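PDB 1ZB1: BRO1 protein from Saccharomyces cerevisiae, which helps concentrate and sort multivesicular-body cargo into intralumenal vesicles bound for the vacuole and, as an adapter, recruits the deubiquitinase DOA4 to endosomes. Local coordinates for residues A[125-130]-A[171-176]; A[179-184]-A[227-232]. One frame throughout, in Å; residues are numbered along the deposited sequence.

Contact 1. Residues A[125-130]-A[171-176]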
loop_
_atom_site.group_PDB
_atom_site.type_symbol
_atom_site.label_atom_id
_atom_site.label_comp_id
_atom_site.label_asym_id
_atom_site.label_seq_id
_atom_site.Cartn_x
_atom_site.Cartn_y
_atom_site.Cartn_z
ATOM N N THR A 125 -13.319 -6.427 -5.524
ATOM C CA THR A 125 -12.357 -7.507 -5.679
ATOM C C THR A 125 -10.925 -6.938 -5.768
ATOM O O THR A 125 -10.001 -7.456 -5.139
ATOM C CB THR A 125 -12.664 -8.331 -6.953
ATOM O OG1 THR A 125 -13.893 -9.048 -6.776
ATOM C CG2 THR A 125 -11.536 -9.318 -7.236
ATOM N N LEU A 126 -10.741 -5.873 -6.546
ATOM C CA LEU A 126 -9.409 -5.273 -6.694
ATOM C C LEU A 126 -8.930 -4.643 -5.384
ATOM O O LEU A 126 -7.729 -4.614 -5.092
ATOM C CB LEU A 126 -9.411 -4.238 -7.831
ATOM C CG LEU A 126 -8.113 -3.449 -8.061
ATOM C CD1 LEU A 126 -6.914 -4.393 -8.178
ATOM C CD2 LEU A 126 -8.265 -2.622 -9.331
ATOM N N PHE A 127 -9.864 -4.140 -4.589
ATOM C CA PHE A 127 -9.502 -3.566 -3.297
ATOM C C PHE A 127 -8.872 -4.687 -2.451
ATOM O O PHE A 127 -7.840 -4.497 -1.795
ATOM C CB PHE A 127 -10.755 -3.018 -2.599
ATOM C CG PHE A 127 -10.481 -2.374 -1.265
ATOM C CD1 PHE A 127 -10.379 -3.143 -0.110
ATOM C CD2 PHE A 127 -10.314 -0.989 -1.169
ATOM C CE1 PHE A 127 -10.115 -2.554 1.128
ATOM C CE2 PHE A 127 -10.046 -0.379 0.063
ATOM C CZ PHE A 127 -9.945 -1.158 1.218
ATOM N N ASN A 128 -9.495 -5.860 -2.469
ATOM C CA ASN A 128 -8.968 -6.988 -1.703
ATOM C C ASN A 128 -7.640 -7.493 -2.277
ATOM O O ASN A 128 -6.758 -7.913 -1.531
ATOM C CB ASN A 128 -10.017 -8.112 -1.625
ATOM C CG ASN A 128 -11.091 -7.826 -0.572
ATOM O OD1 ASN A 128 -10.950 -6.896 0.223
ATOM N ND2 ASN A 128 -12.155 -8.625 -0.556
ATOM N N ILE A 129 -7.494 -7.440 -3.599
ATOM C CA ILE A 129 -6.248 -7.861 -4.244
ATOM C C ILE A 129 -5.105 -6.979 -3.714
ATOM O O ILE A 129 -4.022 -7.468 -3.364
ATOM C CB ILE A 129 -6.357 -7.717 -5.782
ATOM C CG1 ILE A 129 -7.227 -8.849 -6.345
ATOM C CG2 ILE A 129 -4.973 -7.732 -6.421
ATOM C CD1 ILE A 129 -7.528 -8.725 -7.833
ATOM N N ALA A 130 -5.357 -5.675 -3.648
ATOM C CA ALA A 130 -4.356 -4.729 -3.142
ATOM C C ALA A 130 -4.014 -5.059 -1.689
ATOM O O ALA A 130 -2.837 -5.087 -1.298
ATOM C CB ALA A 130 -4.892 -3.291 -3.247
ATOM N N SER A 171 -19.463 2.466 -1.389
ATOM C CA SER A 171 -18.642 2.159 -0.215
ATOM C C SER A 171 -17.561 3.190 0.091
ATOM O O SER A 171 -16.849 3.652 -0.807
ATOM C CB SER A 171 -17.962 0.789 -0.378
ATOM O OG SER A 171 -17.069 0.562 0.704
ATOM N N VAL A 172 -17.422 3.518 1.371
ATOM C CA VAL A 172 -16.423 4.478 1.823
ATOM C C VAL A 172 -15.007 4.012 1.484
ATOM O O VAL A 172 -14.112 4.829 1.250
ATOM C CB VAL A 172 -16.535 4.719 3.356
ATOM C CG1 VAL A 172 -16.378 3.411 4.117
ATOM C CG2 VAL A 172 -15.479 5.719 3.807
ATOM N N ASP A 173 -14.810 2.695 1.453
ATOM C CA ASP A 173 -13.504 2.116 1.141
ATOM C C ASP A 173 -13.030 2.479 -0.259
ATOM O O ASP A 173 -11.828 2.577 -0.506
ATOM C CB ASP A 173 -13.560 0.584 1.212
ATOM C CG ASP A 173 -13.842 0.070 2.600
ATOM O OD1 ASP A 173 -14.668 -0.866 2.730
ATOM O OD2 ASP A 173 -13.234 0.592 3.558
ATOM N N LEU A 174 -13.973 2.656 -1.181
ATOM C CA LEU A 174 -13.607 2.951 -2.557
ATOM C C LEU A 174 -13.691 4.414 -2.954
ATOM O O LEU A 174 -13.657 4.745 -4.142
ATOM C CB LEU A 174 -14.438 2.087 -3.519
ATOM C CG LEU A 174 -14.018 0.608 -3.617
ATOM C CD1 LEU A 174 -12.591 0.495 -4.179
ATOM C CD2 LEU A 174 -14.090 -0.030 -2.245
ATOM N N GLN A 175 -13.811 5.295 -1.969
ATOM C CA GLN A 175 -13.840 6.718 -2.271
ATOM C C GLN A 175 -12.434 7.046 -2.772
ATOM O O GLN A 175 -11.443 6.628 -2.167
ATOM C CB GLN A 175 -14.171 7.529 -1.016
ATOM C CG GLN A 175 -15.593 7.312 -0.539
ATOM C CD GLN A 175 -16.584 7.362 -1.693
ATOM O OE1 GLN A 175 -17.273 6.381 -1.980
ATOM N NE2 GLN A 175 -16.648 8.503 -2.371
ATOM N N SER A 176 -12.351 7.786 -3.871
ATOM C CA SER A 176 -11.064 8.133 -4.478
ATOM C C SER A 176 -9.987 8.652 -3.521
ATOM O O SER A 176 -8.815 8.295 -3.650
ATOM C CB SER A 176 -11.280 9.151 -5.608
ATOM O OG SER A 176 -10.054 9.443 -6.259
#
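Phe127 and Leu174 mark where the two backbones come closest, their CA atoms 7.7 Å apart. Residues 125-130 are a run of helix 118-139, whereas 171-176 come from the link between helices 146-165 and 176-198: a short 3-10 turn at Val172 and Asp173, then Gln175 as N-cap of the next helix. Ser171 starts this piece with an ST turn, its OG accepting from Asp173 N at 3.2 Å.

Phe127 bridges the gap alone from its side. With CG anti to the backbone N (chi1 -179°), its ring leaves the helix and reaches the turn. Asp173 CB lies over the ring off-centre, 4.3 Å from the centroid, as a CH-pi contact, while Asp173 O stands 3.5 Å from Phe127 CE2. That carbonyl oxygen is buried without a hydrogen-bonding partner in the model. Further along, Leu174 bends its end back towards the helix and lays CD2 against Phe127 CD2 at 4.0 Å.

The carboxylate of Asp173 is engaged away from the ring: OD1 takes Lys16 in a salt bridge and the backbone N of Ala102, and OD2 bonds Tyr239. Lys16 also touches Phe127. The arrangement is that of an aromatic side chain from one helix packed against an interhelical connection, within the largely helical Bro1 domain.

Contact 2. Residues A[179-184]-A[227-232]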
loop_
_atom_site.group_PDB
_atom_site.type_symbol
_atom_site.label_atom_id
_atom_site.label_comp_id
_atom_site.label_asym_id
_atom_site.label_seq_id
_atom_site.Cartn_x
_atom_site.Cartn_y
_atom_site.Cartn_z
ATOM N N THR A 179 -8.606 5.580 -1.314
ATOM C CA THR A 179 -7.744 4.620 -1.992
ATOM C C THR A 179 -6.414 5.301 -2.325
ATOM O O THR A 179 -5.371 4.649 -2.407
ATOM C CB THR A 179 -8.402 4.055 -3.272
ATOM O OG1 THR A 179 -9.050 5.107 -3.998
ATOM C CG2 THR A 179 -9.416 2.965 -2.899
ATOM N N ARG A 180 -6.444 6.620 -2.502
ATOM C CA ARG A 180 -5.216 7.364 -2.781
ATOM C C ARG A 180 -4.348 7.314 -1.509
ATOM O O ARG A 180 -3.123 7.131 -1.569
ATOM C CB ARG A 180 -5.548 8.820 -3.129
ATOM C CG ARG A 180 -4.338 9.704 -3.401
ATOM C CD ARG A 180 -4.131 9.898 -4.894
ATOM N NE ARG A 180 -3.231 8.904 -5.467
ATOM C CZ ARG A 180 -3.161 8.614 -6.762
ATOM N NH1 ARG A 180 -3.947 9.235 -7.632
ATOM N NH2 ARG A 180 -2.293 7.709 -7.188
ATOM N N PHE A 181 -4.999 7.478 -0.362
ATOM C CA PHE A 181 -4.320 7.436 0.933
ATOM C C PHE A 181 -3.665 6.064 1.091
ATOM O O PHE A 181 -2.491 5.960 1.443
ATOM C CB PHE A 181 -5.338 7.690 2.062
ATOM C CG PHE A 181 -4.811 7.430 3.450
ATOM C CD1 PHE A 181 -3.737 8.159 3.960
ATOM C CD2 PHE A 181 -5.399 6.455 4.256
ATOM C CE1 PHE A 181 -3.256 7.922 5.249
ATOM C CE2 PHE A 181 -4.926 6.207 5.548
ATOM C CZ PHE A 181 -3.850 6.944 6.044
ATOM N N LEU A 182 -4.430 5.010 0.825
ATOM C CA LEU A 182 -3.897 3.657 0.935
ATOM C C LEU A 182 -2.703 3.452 -0.012
ATOM O O LEU A 182 -1.717 2.794 0.345
ATOM C CB LEU A 182 -5.008 2.641 0.645
ATOM C CG LEU A 182 -5.677 1.929 1.832
ATOM C CD1 LEU A 182 -5.477 2.696 3.120
ATOM C CD2 LEU A 182 -7.155 1.713 1.532
ATOM N N ALA A 183 -2.790 4.014 -1.214
ATOM C CA ALA A 183 -1.695 3.895 -2.181
ATOM C C ALA A 183 -0.440 4.592 -1.642
ATOM O O ALA A 183 0.670 4.070 -1.760
ATOM C CB ALA A 183 -2.099 4.517 -3.516
ATOM N N ASN A 184 -0.625 5.770 -1.051
ATOM C CA ASN A 184 0.490 6.535 -0.497
ATOM C C ASN A 184 1.134 5.826 0.694
ATOM O O ASN A 184 2.334 5.961 0.929
ATOM C CB ASN A 184 0.024 7.944 -0.095
ATOM C CG ASN A 184 -0.228 8.837 -1.304
ATOM O OD1 ASN A 184 0.363 8.637 -2.363
ATOM N ND2 ASN A 184 -1.091 9.832 -1.146
ATOM N N ASP A 227 -0.206 14.774 5.638
ATOM C CA ASP A 227 -1.029 15.866 5.119
ATOM C C ASP A 227 -2.488 15.482 4.912
ATOM O O ASP A 227 -3.384 16.296 5.135
ATOM C CB ASP A 227 -0.453 16.404 3.802
ATOM C CG ASP A 227 0.830 17.198 4.000
ATOM O OD1 ASP A 227 1.169 17.518 5.162
ATOM O OD2 ASP A 227 1.496 17.510 2.990
ATOM N N PHE A 228 -2.734 14.249 4.483
ATOM C CA PHE A 228 -4.103 13.803 4.266
ATOM C C PHE A 228 -4.867 13.668 5.577
ATOM O O PHE A 228 -6.037 14.037 5.659
ATOM C CB PHE A 228 -4.126 12.458 3.545
ATOM C CG PHE A 228 -5.511 11.908 3.346
ATOM C CD1 PHE A 228 -6.394 12.517 2.462
ATOM C CD2 PHE A 228 -5.936 10.788 4.051
ATOM C CE1 PHE A 228 -7.681 12.015 2.281
ATOM C CE2 PHE A 228 -7.222 10.280 3.878
ATOM C CZ PHE A 228 -8.095 10.895 2.990
ATOM N N MET A 229 -4.198 13.142 6.598
ATOM C CA MET A 229 -4.815 12.934 7.904
ATOM C C MET A 229 -4.885 14.216 8.736
ATOM O O MET A 229 -5.530 14.248 9.783
ATOM C CB MET A 229 -4.036 11.864 8.675
ATOM C CG MET A 229 -3.811 10.580 7.891
ATOM S SD MET A 229 -2.675 9.443 8.715
ATOM C CE MET A 229 -3.841 8.484 9.646
ATOM N N LYS A 230 -4.214 15.265 8.269
ATOM C CA LYS A 230 -4.202 16.547 8.970
ATOM C C LYS A 230 -5.488 17.332 8.719
ATOM O O LYS A 230 -5.997 18.014 9.611
ATOM C CB LYS A 230 -3.001 17.384 8.528
ATOM C CG LYS A 230 -2.962 18.776 9.142
ATOM C CD LYS A 230 -1.790 19.592 8.614
ATOM C CE LYS A 230 -0.457 18.972 9.008
ATOM N NZ LYS A 230 0.699 19.772 8.511
ATOM N N GLU A 231 -6.008 17.233 7.498
ATOM C CA GLU A 231 -7.236 17.930 7.127
ATOM C C GLU A 231 -8.379 17.478 8.034
ATOM O O GLU A 231 -9.437 18.106 8.084
ATOM C CB GLU A 231 -7.584 17.645 5.664
ATOM C CG GLU A 231 -7.978 16.203 5.391
ATOM C CD GLU A 231 -8.150 15.907 3.911
ATOM O OE1 GLU A 231 -8.579 14.778 3.579
ATOM O OE2 GLU A 231 -7.852 16.796 3.083
ATOM N N ILE A 232 -8.154 16.379 8.746
ATOM C CA ILE A 232 -9.149 15.839 9.660
ATOM C C ILE A 232 -8.546 15.704 11.060
ATOM O O ILE A 232 -7.645 14.896 11.294
ATOM C CB ILE A 232 -9.666 14.470 9.162
ATOM C CG1 ILE A 232 -10.729 13.935 10.118
ATOM C CG2 ILE A 232 -8.512 13.486 9.022
ATOM C CD1 ILE A 232 -11.404 12.689 9.610
#
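The Phe181 and Phe228 rings are turned 28° from parallel and offset, so that little of one lies over the other. Their centroids are 5.1 Å apart. The meeting is therefore at neighbouring corners, with Phe181 CD1 3.4 Å from Phe228 CD2. The next atom of the Phe228 ring, CE2, lies 3.7 Å from Phe181 CB, so this ring also covers the root of the Phe181 side chain. Both phenylalanines hold CG anti to the backbone N (chi1 170° for Phe181), which sends each ring out from its own helix towards the other helix, and the side chains cross at about a right angle.

Those helices are 176-198 and 208-230, consecutive in the chain and part of the helical body of the Bro1 domain; the contact joins an early turn of the first to the C-terminal part of the second, where Phe181 and Phe228 have the nearest CA atoms, 7.2 Å apart.

Met229 takes up the far end of the Phe181 ring. Its CB does not aim at the opposite helix; CG and SD nevertheless lie along the ring, and the bend at chi3 (92°) puts the methyl CE near Phe181 CZ at 3.9 Å. CG sits 3.8 Å from Phe181 CE1, and SD is 4.8 Å from the Phe181 centroid, an oblique Met-aromatic contact. From helix 242-269, Trp244 touches both Phe181 and Met229, while Cys225, one turn before Met229, also packs on Phe181.

In the fold
The two contacts follow one another along the chain, and helix 176-198 ties them together: residues 171-176 lead into it, and 179-184 form its early turns. Their centres are 15 Å apart, each about 12 Å from the centre of the chain, and they touch directly. Thr179 CG2 comes 3.4 Å from Asp173 O, covering the carbonyl from the side of contact 2, and Leu182 CD2 reaches Phe127 CE2 at 3.9 Å. Tyr239 gives a second connection, bonding Asp173 of contact 1 and touching Leu182 in the 179-184 segment. Through the Phe127-Leu182 touch, helix 118-139 also meets helix 176-198, which contact 2 joins to the C-terminal part of helix 208-230.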